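PDB 4H9D: HNH endonuclease from Geobacter metallireducens, which is a manganese-dependent nicking endonuclease of the HNH family, probably cutting one strand of DNA, and carries a zinc ion held by four cysteines. Local coordinates for residues A72-E75 with C76-K80; E7-E10 with Q11-K14; V86-E89 with E90-D93. All coordinates share one frame; numbering follows the deposited sequence.

Contact 1: A72-E75 with C76-K80; sequences ACKE and CNNRK. With ZN (zinc ion), chain D.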
loop_
_atom_site.group_PDB
_atom_site.type_symbol
_atom_site.label_atom_id
_atom_site.label_comp_id
_atom_site.label_asym_id
_atom_site.label_seq_id
_atom_site.Cartn_x
_atom_site.Cartn_y
_atom_site.Cartn_z
ATOM N N ALA A 72 17.811 -11.509 3.070
ATOM C CA ALA A 72 16.915 -10.888 4.035
ATOM C C ALA A 72 15.770 -11.823 4.414
ATOM O O ALA A 72 15.326 -12.634 3.600
ATOM C CB ALA A 72 16.367 -9.594 3.474
ATOM N N CYS A 73 15.306 -11.712 5.659
ATOM C CA CYS A 73 14.197 -12.532 6.156
ATOM C C CYS A 73 12.871 -11.902 5.730
ATOM O O CYS A 73 12.810 -10.718 5.393
ATOM C CB CYS A 73 14.241 -12.638 7.682
ATOM S SG CYS A 73 13.665 -11.153 8.571
ATOM N N LYS A 74 11.811 -12.699 5.748
ATOM C CA LYS A 74 10.480 -12.247 5.351
ATOM C C LYS A 74 10.110 -10.837 5.842
ATOM O O LYS A 74 9.879 -9.927 5.039
ATOM C CB LYS A 74 9.455 -13.282 5.839
ATOM C CG LYS A 74 7.988 -12.937 5.628
ATOM C CD LYS A 74 7.106 -14.147 5.931
ATOM C CE LYS A 74 7.407 -14.749 7.306
ATOM N NZ LYS A 74 6.639 -16.004 7.571
ATOM N N GLU A 75 10.075 -10.669 7.161
ATOM C CA GLU A 75 9.717 -9.409 7.813
ATOM C C GLU A 75 10.528 -8.186 7.378
ATOM O O GLU A 75 9.966 -7.139 7.044
ATOM C CB GLU A 75 9.827 -9.592 9.323
ATOM C CG GLU A 75 9.352 -8.422 10.150
ATOM C CD GLU A 75 9.440 -8.707 11.639
ATOM O OE1 GLU A 75 8.813 -9.691 12.087
ATOM O OE2 GLU A 75 10.137 -7.956 12.359
ATOM N N CYS A 76 11.851 -8.315 7.398
ATOM C CA CYS A 76 12.732 -7.222 7.006
ATOM C C CYS A 76 12.569 -6.865 5.535
ATOM O O CYS A 76 12.556 -5.686 5.166
ATOM C CB CYS A 76 14.202 -7.584 7.262
ATOM S SG CYS A 76 14.814 -7.215 8.928
ATOM N N ASN A 77 12.446 -7.878 4.688
ATOM C CA ASN A 77 12.322 -7.615 3.266
ATOM C C ASN A 77 11.129 -6.743 2.897
ATOM O O ASN A 77 11.250 -5.883 2.018
ATOM C CB ASN A 77 12.261 -8.921 2.483
ATOM C CG ASN A 77 12.206 -8.687 0.998
ATOM O OD1 ASN A 77 13.060 -7.999 0.433
ATOM N ND2 ASN A 77 11.194 -9.248 0.352
ATOM N N ASN A 78 9.984 -6.962 3.551
ATOM C CA ASN A 78 8.772 -6.181 3.276
ATOM C C ASN A 78 8.824 -4.817 3.939
ATOM O O ASN A 78 8.657 -3.790 3.283
ATOM C CB ASN A 78 7.541 -6.921 3.783
ATOM C CG ASN A 78 7.411 -8.295 3.176
ATOM O OD1 ASN A 78 7.247 -8.435 1.963
ATOM N ND2 ASN A 78 7.496 -9.322 4.014
ATOM N N ARG A 79 9.044 -4.824 5.252
ATOM C CA ARG A 79 9.128 -3.604 6.031
ATOM C C ARG A 79 10.058 -2.582 5.404
ATOM O O ARG A 79 9.856 -1.383 5.559
ATOM C CB ARG A 79 9.605 -3.917 7.446
ATOM C CG ARG A 79 8.506 -4.360 8.380
ATOM C CD ARG A 79 9.067 -5.051 9.613
ATOM N NE ARG A 79 8.023 -5.382 10.580
ATOM C CZ ARG A 79 7.421 -4.486 11.359
ATOM N NH1 ARG A 79 7.765 -3.203 11.286
ATOM N NH2 ARG A 79 6.469 -4.865 12.206
ATOM N N LYS A 80 11.081 -3.046 4.702
ATOM C CA LYS A 80 12.006 -2.119 4.086
ATOM C C LYS A 80 11.309 -1.473 2.893
ATOM O O LYS A 80 11.737 -0.428 2.406
ATOM C CB LYS A 80 13.283 -2.846 3.641
ATOM C CG LYS A 80 14.370 -1.906 3.124
ATOM C CD LYS A 80 15.616 -2.634 2.656
ATOM C CE LYS A 80 16.649 -1.651 2.099
ATOM N NZ LYS A 80 16.996 -0.571 3.087
HETATM ZN ZN ZN D . 15.576 -9.621 9.227
#
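Cys73, just before the helix, and Cys76, in its first turn, bind one zinc ion where strand 69-73 gives way to helix 74-82 in the beta-beta-alpha metal finger of the HNH fold. The Cys76 SG–zinc bond measures 2.5 Å, and Cys73 SG binds at the same length; Cys38 and Cys41 complete the four-cysteine site. Cys73 is also the N-cap of the helix. With chi1 at 76°, its SG lies between its own backbone N and carbonyl carbon, facing the first turn, where it accepts a nearly straight bond from Cys76 N at 3.6 Å. The sulfur thus serves metal and helix start at once, and the N-H directed at it would probably ease the negative charge of the thiolate. The Cys73 carbonyl begins the regular helix pattern, receiving Asn77 N on its O at 2.9 Å.

Glu75 leans on Arg79 one turn further on. The two side chains run side by side in the same direction, with Glu75 CG anti to the backbone N (chi1 -174°) and at the edge of the guanidinium, close to its plane. The carboxylate and guanidinium planes are turned 58° apart, and Glu75 OE2 lies well out of the guanidinium plane, 3.8 Å from Arg79 NE. This long salt bridge is therefore one of charge alone, without an N-H aimed at the oxygen. The same OE2 takes a hydrogen bond from Tyr91, on helix 85-92. Along the backbone, Arg79 N donates to Glu75 O at 3.1 Å.

Contact 2: E7-E10 with Q11-K14; sequences EVSE and QEVK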
loop_
_atom_site.group_PDB
_atom_site.type_symbol
_atom_site.label_atom_id
_atom_site.label_comp_id
_atom_site.label_asym_id
_atom_site.label_seq_id
_atom_site.Cartn_x
_atom_site.Cartn_y
_atom_site.Cartn_z
ATOM N N GLU A 7 15.335 7.697 -15.307
ATOM C CA GLU A 7 14.432 6.652 -15.738
ATOM C C GLU A 7 15.129 5.308 -15.854
ATOM O O GLU A 7 16.322 5.232 -16.158
ATOM C CB GLU A 7 13.796 7.013 -17.079
ATOM C CG GLU A 7 12.580 6.163 -17.400
ATOM C CD GLU A 7 12.119 6.299 -18.837
ATOM O OE1 GLU A 7 12.828 5.788 -19.734
ATOM O OE2 GLU A 7 11.050 6.916 -19.064
ATOM N N VAL A 8 14.376 4.247 -15.589
ATOM C CA VAL A 8 14.898 2.897 -15.688
ATOM C C VAL A 8 13.963 2.168 -16.631
ATOM O O VAL A 8 12.809 1.889 -16.281
ATOM C CB VAL A 8 14.900 2.189 -14.322
ATOM C CG1 VAL A 8 15.638 0.867 -14.429
ATOM C CG2 VAL A 8 15.544 3.084 -13.272
ATOM N N SER A 9 14.450 1.876 -17.829
ATOM C CA SER A 9 13.641 1.192 -18.828
ATOM C C SER A 9 13.230 -0.208 -18.390
ATOM O O SER A 9 13.857 -0.799 -17.510
ATOM C CB SER A 9 14.403 1.121 -20.152
ATOM O OG SER A 9 15.737 0.697 -19.959
ATOM N N GLU A 10 12.167 -0.731 -19.001
ATOM C CA GLU A 10 11.693 -2.069 -18.678
ATOM C C GLU A 10 12.631 -3.099 -19.282
ATOM O O GLU A 10 12.535 -4.287 -18.989
ATOM C CB GLU A 10 10.272 -2.286 -19.189
ATOM C CG GLU A 10 9.247 -1.448 -18.457
ATOM C CD GLU A 10 7.852 -2.032 -18.541
ATOM O OE1 GLU A 10 7.351 -2.227 -19.671
ATOM O OE2 GLU A 10 7.257 -2.297 -17.472
ATOM N N GLN A 11 13.534 -2.631 -20.136
ATOM C CA GLN A 11 14.524 -3.503 -20.753
ATOM C C GLN A 11 15.585 -3.692 -19.653
ATOM O O GLN A 11 16.060 -4.806 -19.394
ATOM C CB GLN A 11 15.138 -2.810 -21.978
ATOM C CG GLN A 11 15.931 -1.557 -21.600
ATOM C CD GLN A 11 16.167 -0.591 -22.753
ATOM O OE1 GLN A 11 15.223 -0.139 -23.406
ATOM N NE2 GLN A 11 17.435 -0.255 -22.994
ATOM N N GLU A 12 15.931 -2.584 -18.997
ATOM C CA GLU A 12 16.916 -2.595 -17.923
ATOM C C GLU A 12 16.402 -3.390 -16.725
ATOM O O GLU A 12 17.156 -4.133 -16.107
ATOM C CB GLU A 12 17.246 -1.162 -17.477
ATOM C CG GLU A 12 18.114 -0.346 -18.454
ATOM C CD GLU A 12 18.143 1.162 -18.129
ATOM O OE1 GLU A 12 17.108 1.844 -18.322
ATOM O OE2 GLU A 12 19.201 1.664 -17.678
ATOM N N VAL A 13 15.123 -3.245 -16.401
ATOM C CA VAL A 13 14.573 -3.957 -15.252
ATOM C C VAL A 13 14.603 -5.463 -15.452
ATOM O O VAL A 13 14.963 -6.204 -14.536
ATOM C CB VAL A 13 13.121 -3.513 -14.922
ATOM C CG1 VAL A 13 12.524 -4.435 -13.859
ATOM C CG2 VAL A 13 13.115 -2.065 -14.406
ATOM N N LYS A 14 14.227 -5.918 -16.642
ATOM C CA LYS A 14 14.240 -7.345 -16.925
ATOM C C LYS A 14 15.671 -7.820 -16.861
ATOM O O LYS A 14 15.989 -8.798 -16.191
ATOM C CB LYS A 14 13.700 -7.634 -18.317
ATOM C CG LYS A 14 12.199 -7.845 -18.406
ATOM C CD LYS A 14 11.840 -8.362 -19.795
ATOM C CE LYS A 14 12.697 -9.585 -20.153
ATOM N NZ LYS A 14 12.480 -10.082 -21.544
#
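Ser9 and Glu12 face each other across the first turn of helix 10-24 and form a capping box, with Ser9 as the N-cap. The polar interactions come first. Ser9 N donates to Glu12 OE1 at 2.7 Å, reaching the oxygen on its anti side and 28° out of the carboxylate plane. Glu12 can reach back because its CG stands anti to the carbonyl carbon (chi1 -73°) and the chain beyond CG is extended, carrying the carboxylate past the start of the helix. The return half of the box, from Glu12 N to Ser9 OG, is weak at 3.4 Å. Ser9 OG is crowded by a neighbour in the model, so its exact place is doubtful, and with it both this weak bond and the very short approach of OG to Glu12 OE1. A carboxylate at this end of a helix is probably favoured by the N-H groups of the first turn and by the helix dipole.

The apolar interaction flanks the box. Val8, just before the cap, and Val13, in the fifth position counted from Ser9, meet through Val8 CG1 and Val13 CG2 at 3.9 Å, the arrangement of a hydrophobic staple. The two side chains cross at about a right angle. Val8 CG1 also rests 4.0 Å from Glu12 CB, so this methyl touches both Glu12 and Val13.

Backbone bonds then carry the helix onward. Lys14 N reaches Glu10 O at 3.3 Å, a weak bond. The stronger one belongs to the cap residue, whose Ser9 O accepts from Val13 N at 3.0 Å and also lies 3.4 Å from Val13 CG2.

Contact 3: V86-E89 with E90-D93; sequences VEWE and EYLD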
loop_
_atom_site.group_PDB
_atom_site.type_symbol
_atom_site.label_atom_id
_atom_site.label_comp_id
_atom_site.label_asym_id
_atom_site.label_seq_id
_atom_site.Cartn_x
_atom_site.Cartn_y
_atom_site.Cartn_z
ATOM N N VAL A 86 12.322 6.796 7.786
ATOM C CA VAL A 86 12.419 7.079 9.213
ATOM C C VAL A 86 11.789 6.017 10.096
ATOM O O VAL A 86 12.202 5.841 11.242
ATOM C CB VAL A 86 11.783 8.435 9.555
ATOM C CG1 VAL A 86 12.828 9.528 9.454
ATOM C CG2 VAL A 86 10.623 8.720 8.597
ATOM N N GLU A 87 10.774 5.330 9.580
ATOM C CA GLU A 87 10.124 4.280 10.351
ATOM C C GLU A 87 11.080 3.084 10.315
ATOM O O GLU A 87 11.161 2.300 11.265
ATOM C CB GLU A 87 8.776 3.887 9.725
ATOM C CG GLU A 87 7.749 5.024 9.584
ATOM C CD GLU A 87 6.403 4.570 8.981
ATOM O OE1 GLU A 87 6.393 3.966 7.877
ATOM O OE2 GLU A 87 5.351 4.830 9.610
ATOM N N TRP A 88 11.811 2.965 9.207
ATOM C CA TRP A 88 12.761 1.879 9.026
ATOM C C TRP A 88 13.871 2.007 10.053
ATOM O O TRP A 88 14.097 1.087 10.843
ATOM C CB TRP A 88 13.340 1.915 7.612
ATOM C CG TRP A 88 14.386 0.865 7.347
ATOM C CD1 TRP A 88 15.704 1.076 7.079
ATOM C CD2 TRP A 88 14.197 -0.557 7.323
ATOM N NE1 TRP A 88 16.352 -0.124 6.887
ATOM C CE2 TRP A 88 15.448 -1.141 7.033
ATOM C CE3 TRP A 88 13.093 -1.393 7.518
ATOM C CZ2 TRP A 88 15.623 -2.518 6.936
ATOM C CZ3 TRP A 88 13.271 -2.760 7.420
ATOM C CH2 TRP A 88 14.525 -3.308 7.133
ATOM N N GLU A 89 14.561 3.145 10.048
ATOM C CA GLU A 89 15.638 3.376 11.004
ATOM C C GLU A 89 15.178 2.925 12.379
ATOM O O GLU A 89 15.756 2.022 12.974
ATOM C CB GLU A 89 16.008 4.858 11.056
ATOM C CG GLU A 89 17.349 5.197 10.425
ATOM C CD GLU A 89 17.353 5.047 8.914
ATOM O OE1 GLU A 89 17.054 3.940 8.422
ATOM O OE2 GLU A 89 17.662 6.039 8.216
ATOM N N GLU A 90 14.118 3.558 12.866
ATOM C CA GLU A 90 13.551 3.237 14.169
ATOM C C GLU A 90 13.269 1.742 14.298
ATOM O O GLU A 90 13.474 1.156 15.367
ATOM C CB GLU A 90 12.260 4.032 14.396
ATOM C CG GLU A 90 12.442 5.547 14.296
ATOM C CD GLU A 90 11.209 6.327 14.748
ATOM O OE1 GLU A 90 10.099 6.035 14.246
ATOM O OE2 GLU A 90 11.352 7.233 15.602
ATOM N N TYR A 91 12.791 1.129 13.216
ATOM C CA TYR A 91 12.512 -0.310 13.217
ATOM C C TYR A 91 13.825 -1.049 13.510
ATOM O O TYR A 91 13.869 -1.965 14.345
ATOM C CB TYR A 91 11.961 -0.752 11.859
ATOM C CG TYR A 91 11.968 -2.249 11.658
ATOM C CD1 TYR A 91 11.087 -3.079 12.367
ATOM C CD2 TYR A 91 12.882 -2.849 10.780
ATOM C CE1 TYR A 91 11.119 -4.478 12.206
ATOM C CE2 TYR A 91 12.925 -4.236 10.614
ATOM C CZ TYR A 91 12.043 -5.044 11.332
ATOM O OH TYR A 91 12.120 -6.418 11.203
ATOM N N LEU A 92 14.890 -0.639 12.819
ATOM C CA LEU A 92 16.200 -1.243 13.017
ATOM C C LEU A 92 16.654 -0.934 14.429
ATOM O O LEU A 92 16.820 -1.838 15.252
ATOM C CB LEU A 92 17.212 -0.681 12.020
ATOM C CG LEU A 92 16.992 -1.125 10.575
ATOM C CD1 LEU A 92 18.088 -0.540 9.673
ATOM C CD2 LEU A 92 16.989 -2.662 10.522
ATOM N N ASP A 93 16.824 0.357 14.705
ATOM C CA ASP A 93 17.262 0.842 16.009
ATOM C C ASP A 93 16.414 0.332 17.173
ATOM O O ASP A 93 16.683 0.671 18.320
ATOM C CB ASP A 93 17.287 2.376 16.009
ATOM C CG ASP A 93 18.292 2.948 15.009
ATOM O OD1 ASP A 93 18.763 2.196 14.130
ATOM O OD2 ASP A 93 18.604 4.155 15.090
#
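Tyr91 and Leu92, three and four residues on, both come to the same side of the Trp88 indole. Leu92 CG stands 4.0 Å from the centroid of the five-membered ring and 21° off its normal, a CH-pi contact over the face. Its two methyls divide the indole: CD1 approaches Trp88 NE1, and CD2 sits over CZ2 at 3.8 Å. Tyr91 approaches the six-membered ring obliquely, its CD2 lying 3.4 Å from Trp88 CZ3. The two rings are slid so far that they hardly overlap, with centroids 5.2 Å apart.

These are i to i+3 and i to i+4 contacts along helix 85-92, the short helix that follows the beta-beta-alpha metal finger. Trp88 (chi1 177°) and Tyr91 both hold CG anti to the backbone N, and their ring planes end up 30° apart. In the backbone, Leu92 N donates to Trp88 O at 2.7 Å, and Tyr91 N donates to Glu87 O at 2.8 Å.

Further out, the Tyr40 ring packs edge-to-face with Trp88, while Arg79 and Lys80 of helix 74-82 touch the indole. Tyr91 packs on Cys76, a zinc ligand of the same helix. Glu87 OE1 accepts from Leu84 N and forms a salt bridge with Arg35 NH2 of the second subunit.

Overall arrangement
Contacts 1 and 3 lie on consecutive helices that pack together, whereas contact 2, at the start of helix 10-24, stands apart, its centre about 24 Å from that of contact 1 and 30 Å from that of contact 3. Contact 1 is partly buried; the others are surface contacts, although contact 3 has a buried tryptophan. The chemistry follows the place: zinc and sulfur organise 72-80, a tryptophan ring with leucine and tyrosine packed on it marks 86-93, and a capping box closes the helix start in 7-14. Sulfur caps one helix, serine and glutamate the other. Contacts 1 and 3 join where Tyr91 reaches Cys76 SG and Arg79, and where Trp88 meets Lys80 N.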